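Local coordinates for protein N-acetyltransferase (Trypanosoma brucei, PDB 3I3G) that probably catalyses the transfer of an acetyl group from acetyl-CoA to D-glucosamine 6-phosphate, a step on the way to UDP-N-acetylglucosamine, at residues 25-28 against 29-32; 122-125 against 126-129. All blocks are in the same frame, centred on the assembly; numbering follows the deposited sequence.

Contact 1. Residues 25-28 against 29-32; sequences VLEE and SDLS
OD2 of D30 is gripped twice: by the backbone N of E27, which lies 2.9 Å from it, and by a salt bridge to NH1 of R24, the residue just before V25. The E27 N-H points well at the oxygen but meets it from above the carboxylate plane, 38° out of it. The aspartate can reach back over three residues because its CG stands beside its own backbone N, anti to the carbonyl carbon (chi1 -56°). The backbone answers in the other direction: D30 N donates to E27 O at 2.8 Å, closing a turn whose two middle residues, E28 and S29, have phi/psi close to type I. One residue on, L31 N gives a longer bond of 3.3 Å to E28 O. That oxygen also accepts from a water, and the same water accepts from S32 N, so it links E28 to S32, within helix 31-38.

The apolar side is carried by L26 and L31, with CB of D30. CD1 of L26 lies 3.5 Å from CB of D30, the two side chains running past one another in opposite directions. CD2 of L26 meets CD2 of L31 at 3.8 Å, here with the chains roughly perpendicular. F89 of the second subunit packs on both leucines. Separately, CG of L31 rests against a carbonyl oxygen, E28 O.

The carboxylates of E27 and D30 come near each other, OE1 to OD2 at 4.4 Å, with planes 30° apart. R24 NH1 forms a salt bridge with each, so the arginine probably offsets their mutual repulsion and favours the ionised form of both; together with the E27 N-H it would fix the aspartate across the turn.

Contact 2. Residues 122-125 against 126-129; sequences CEIS and RSKG
C122 O accepts from R126 N at 2.9 Å, a regular i to i+4 helical bond, and CG of R126 comes within 3.1 Å of the same oxygen. The arginine chain runs extended from CG to NE, back along the helix, and brings NH2 to 3.9 Å from CB of C122. E123 repeats the backbone pattern, its O taking S127 N at 2.9 Å. Its side chain bends at chi2 (53°) and crosses that of R126 at about a right angle; OE1 of E123 then stands 3.8 Å from NH2 of R126, a long salt bridge, with the two flat groups 25° apart. K128 N makes a weak bond to the I124 carbonyl (134°). S127 OG, between its own backbone N and carbonyl carbon, is a second donor to I124 O, but a doubtful one, since the modelled separation is too short to be taken at face value. S125 O also draws K128 N, at 3.1 Å, while OG of S125 bonds back to L121 O. The chain then turns off through G129, whose phi is positive: G129 N reaches R126 O at 3.0 Å and C130 N pairs with S125 O, the Schellman motif closing the helix of a beta-alpha-beta unit in this GNAT fold.

Overall arrangement
From the N terminus, contact 1 comes first and turns the chain out of strand 21-25 into helix 31-38. Contact 2 follows much later, at the C-terminal end of helix 113-127, ahead of strand 132-137; this strand and 21-25 are the outermost two of the sheet within this chain. Each contact closes a local turn on a continuous run, so the two stand in series and neither nest nor cross. The centres of contact 1 and contact 2 are about 23 Å apart. The nearest atoms of contact 1 and contact 2 are about 7 Å apart, without touching. Both meet the second subunit: 25-32 packs against F89 of that chain, and 122-129 against its L159 and L161.

Contact 1. Residues 25-28 against 29-32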
ATOM      1  N   VAL A  25       8.278  15.772  -9.737  1.00 17.03           N
ATOM      2  CA  VAL A  25       7.425  14.632 -10.042  0.50 16.89           C
ATOM      3  C   VAL A  25       7.927  13.894 -11.279  1.00 16.82           C
ATOM      4  O   VAL A  25       8.452  14.508 -12.209  1.00 16.75           O
ATOM      5  CB  VAL A  25       5.965  15.064 -10.275  0.50 16.93           C
ATOM      6  CG1 VAL A  25       5.429  15.796  -9.056  0.50 16.89           C
ATOM      7  CG2 VAL A  25       5.862  15.933 -11.518  0.50 16.81           C
ATOM      8  N   LEU A  26       7.763  12.576 -11.279  1.00 16.71           N
ATOM      9  CA  LEU A  26       8.168  11.748 -12.405  1.00 16.69           C
ATOM     10  C   LEU A  26       7.378  12.125 -13.657  1.00 16.70           C
ATOM     11  O   LEU A  26       6.163  12.306 -13.597  1.00 16.70           O
ATOM     12  CB  LEU A  26       7.935  10.274 -12.074  1.00 16.72           C
ATOM     13  CG  LEU A  26       8.239   9.256 -13.173  1.00 16.60           C
ATOM     14  CD1 LEU A  26       9.736   9.152 -13.392  1.00 16.54           C
ATOM     15  CD2 LEU A  26       7.657   7.902 -12.813  1.00 16.59           C
ATOM     16  N   GLU A  27       8.068  12.249 -14.788  1.00 16.57           N
ATOM     17  CA  GLU A  27       7.388  12.513 -16.055  1.00 16.58           C
ATOM     18  C   GLU A  27       7.770  11.521 -17.153  1.00 16.35           C
ATOM     19  O   GLU A  27       8.751  10.787 -17.031  1.00 16.20           O
ATOM     20  CB  GLU A  27       7.587  13.963 -16.511  1.00 16.68           C
ATOM     21  CG  GLU A  27       8.964  14.542 -16.244  1.00 17.55           C
ATOM     22  CD  GLU A  27       8.953  16.061 -16.227  1.00 18.54           C
ATOM     23  OE1 GLU A  27      10.005  16.676 -16.499  1.00 19.28           O
ATOM     24  OE2 GLU A  27       7.885  16.644 -15.945  1.00 19.38           O
ATOM     25  N   GLU A  28       6.978  11.503 -18.221  1.00 16.13           N
ATOM     26  CA  GLU A  28       7.116  10.495 -19.267  1.00 15.99           C
ATOM     27  C   GLU A  28       8.535  10.399 -19.825  1.00 15.73           C
ATOM     28  O   GLU A  28       9.014   9.308 -20.130  1.00 15.65           O
ATOM     29  CB  GLU A  28       6.110  10.752 -20.394  1.00 16.11           C
ATOM     30  CG  GLU A  28       5.933   9.580 -21.345  1.00 16.57           C
ATOM     31  CD  GLU A  28       4.794   9.787 -22.325  1.00 17.26           C
ATOM     32  OE1 GLU A  28       4.079  10.805 -22.207  1.00 17.78           O
ATOM     33  OE2 GLU A  28       4.613   8.929 -23.211  1.00 17.56           O
ATOM     34  N   SER A  29       9.208  11.538 -19.954  1.00 15.43           N
ATOM     35  CA  SER A  29      10.564  11.558 -20.502  1.00 15.22           C
ATOM     36  C   SER A  29      11.583  10.903 -19.567  1.00 15.00           C
ATOM     37  O   SER A  29      12.712  10.624 -19.971  1.00 14.93           O
ATOM     38  CB  SER A  29      10.994  12.992 -20.825  1.00 15.23           C
ATOM     39  OG  SER A  29      10.098  13.600 -21.742  1.00 15.42           O
ATOM     40  N   ASP A  30      11.177  10.657 -18.323  1.00 14.69           N
ATOM     41  CA  ASP A  30      12.066  10.080 -17.312  1.00 14.49           C
ATOM     42  C   ASP A  30      11.989   8.554 -17.247  1.00 14.30           C
ATOM     43  O   ASP A  30      12.882   7.904 -16.705  1.00 14.16           O
ATOM     44  CB  ASP A  30      11.721  10.620 -15.920  1.00 14.45           C
ATOM     45  CG  ASP A  30      11.747  12.132 -15.846  1.00 14.52           C
ATOM     46  OD1 ASP A  30      12.546  12.765 -16.568  1.00 14.30           O
ATOM     47  OD2 ASP A  30      10.967  12.689 -15.042  1.00 14.80           O
ATOM     48  N   LEU A  31      10.916   7.991 -17.789  1.00 14.08           N
ATOM     49  CA  LEU A  31      10.570   6.588 -17.540  1.00 14.01           C
ATOM     50  C   LEU A  31      11.696   5.577 -17.781  1.00 13.87           C
ATOM     51  O   LEU A  31      11.927   4.696 -16.952  1.00 13.86           O
ATOM     52  CB  LEU A  31       9.311   6.197 -18.320  1.00 14.03           C
ATOM     53  CG  LEU A  31       8.074   7.032 -17.973  1.00 14.22           C
ATOM     54  CD1 LEU A  31       6.858   6.556 -18.746  1.00 14.29           C
ATOM     55  CD2 LEU A  31       7.803   6.989 -16.479  1.00 14.24           C
ATOM     56  N   SER A  32      12.388   5.693 -18.910  1.00 13.77           N
ATOM     57  CA  SER A  32      13.460   4.757 -19.241  0.50 13.63           C
ATOM     58  C   SER A  32      14.607   4.840 -18.235  1.00 13.56           C
ATOM     59  O   SER A  32      15.076   3.821 -17.731  1.00 13.53           O
ATOM     60  CB  SER A  32      13.979   5.006 -20.658  0.50 13.65           C
ATOM     61  OG  SER A  32      14.592   6.280 -20.764  0.50 13.79           O
TER
HETATM   62  O   HOH W   1      11.400   7.617 -21.080  1.00 16.62           O

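Contact 2. Residues 122-125 against 126-129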
ATOM      1  N   CYS A 122       6.669  12.732   3.177  1.00 18.93           N
ATOM      2  CA  CYS A 122       6.030  12.905   4.476  1.00 19.34           C
ATOM      3  C   CYS A 122       5.266  14.221   4.527  1.00 19.62           C
ATOM      4  O   CYS A 122       4.181  14.298   5.103  1.00 19.64           O
ATOM      5  CB  CYS A 122       7.063  12.852   5.603  1.00 19.28           C
ATOM      6  SG  CYS A 122       7.664  11.195   5.980  1.00 19.48           S
ATOM      7  N   GLU A 123       5.839  15.257   3.924  1.00 20.02           N
ATOM      8  CA  GLU A 123       5.187  16.559   3.876  1.00 20.47           C
ATOM      9  C   GLU A 123       3.917  16.492   3.034  1.00 20.55           C
ATOM     10  O   GLU A 123       2.872  17.013   3.425  1.00 20.52           O
ATOM     11  CB  GLU A 123       6.139  17.623   3.326  1.00 20.58           C
ATOM     12  CG  GLU A 123       5.487  18.980   3.113  1.00 21.51           C
ATOM     13  CD  GLU A 123       4.781  19.488   4.355  1.00 22.62           C
ATOM     14  OE1 GLU A 123       5.234  19.164   5.475  1.00 23.25           O
ATOM     15  OE2 GLU A 123       3.773  20.213   4.212  1.00 23.35           O
ATOM     16  N   ILE A 124       4.011  15.846   1.876  1.00 20.67           N
ATOM     17  CA  ILE A 124       2.844  15.650   1.029  1.00 20.87           C
ATOM     18  C   ILE A 124       1.762  14.906   1.802  1.00 21.04           C
ATOM     19  O   ILE A 124       0.599  15.308   1.808  1.00 21.05           O
ATOM     20  CB  ILE A 124       3.194  14.867  -0.248  1.00 20.81           C
ATOM     21  CG1 ILE A 124       4.176  15.668  -1.107  1.00 20.82           C
ATOM     22  CG2 ILE A 124       1.932  14.546  -1.035  1.00 20.89           C
ATOM     23  CD1 ILE A 124       4.669  14.925  -2.330  1.00 20.66           C
ATOM     24  N   SER A 125       2.155  13.820   2.460  1.00 21.30           N
ATOM     25  CA  SER A 125       1.235  13.056   3.290  1.00 21.62           C
ATOM     26  C   SER A 125       0.553  13.963   4.311  1.00 21.90           C
ATOM     27  O   SER A 125      -0.668  13.935   4.461  1.00 21.93           O
ATOM     28  CB  SER A 125       1.972  11.920   4.001  1.00 21.56           C
ATOM     29  OG  SER A 125       2.553  11.027   3.066  1.00 21.50           O
ATOM     30  N   ARG A 126       1.349  14.766   5.010  1.00 22.32           N
ATOM     31  CA  ARG A 126       0.814  15.706   5.988  1.00 22.76           C
ATOM     32  C   ARG A 126      -0.256  16.595   5.361  1.00 22.83           C
ATOM     33  O   ARG A 126      -1.326  16.793   5.936  1.00 22.96           O
ATOM     34  CB  ARG A 126       1.929  16.582   6.566  1.00 22.90           C
ATOM     35  CG  ARG A 126       2.883  15.862   7.504  1.00 23.63           C
ATOM     36  CD  ARG A 126       3.798  16.857   8.206  1.00 24.89           C
ATOM     37  NE  ARG A 126       4.749  16.201   9.099  1.00 25.84           N
ATOM     38  CZ  ARG A 126       5.994  15.882   8.761  1.00 26.37           C
ATOM     39  NH1 ARG A 126       6.789  15.288   9.640  1.00 26.51           N
ATOM     40  NH2 ARG A 126       6.444  16.158   7.544  1.00 26.64           N
ATOM     41  N   SER A 127       0.043  17.124   4.179  1.00 22.91           N
ATOM     42  CA  SER A 127      -0.850  18.059   3.502  1.00 22.95           C
ATOM     43  C   SER A 127      -2.198  17.434   3.163  1.00 22.94           C
ATOM     44  O   SER A 127      -3.207  18.132   3.069  1.00 23.03           O
ATOM     45  CB  SER A 127      -0.195  18.595   2.227  1.00 22.98           C
ATOM     46  OG  SER A 127      -0.106  17.583   1.238  1.00 23.10           O
ATOM     47  N   LYS A 128      -2.209  16.118   2.975  1.00 22.85           N
ATOM     48  CA  LYS A 128      -3.428  15.411   2.596  1.00 22.75           C
ATOM     49  C   LYS A 128      -4.191  14.894   3.812  1.00 22.49           C
ATOM     50  O   LYS A 128      -5.182  14.176   3.674  1.00 22.64           O
ATOM     51  CB  LYS A 128      -3.104  14.256   1.644  1.00 22.84           C
ATOM     52  CG  LYS A 128      -2.619  14.694   0.268  1.00 23.41           C
ATOM     53  CD  LYS A 128      -3.730  15.374  -0.519  1.00 24.44           C
ATOM     54  CE  LYS A 128      -3.349  15.553  -1.983  1.00 25.13           C
ATOM     55  NZ  LYS A 128      -2.132  16.394  -2.150  1.00 25.57           N
ATOM     56  N   GLY A 129      -3.724  15.257   5.001  1.00 22.17           N
ATOM     57  CA  GLY A 129      -4.410  14.890   6.237  1.00 21.66           C
ATOM     58  C   GLY A 129      -4.075  13.509   6.771  1.00 21.34           C
ATOM     59  O   GLY A 129      -4.806  12.966   7.602  1.00 21.35           O
TER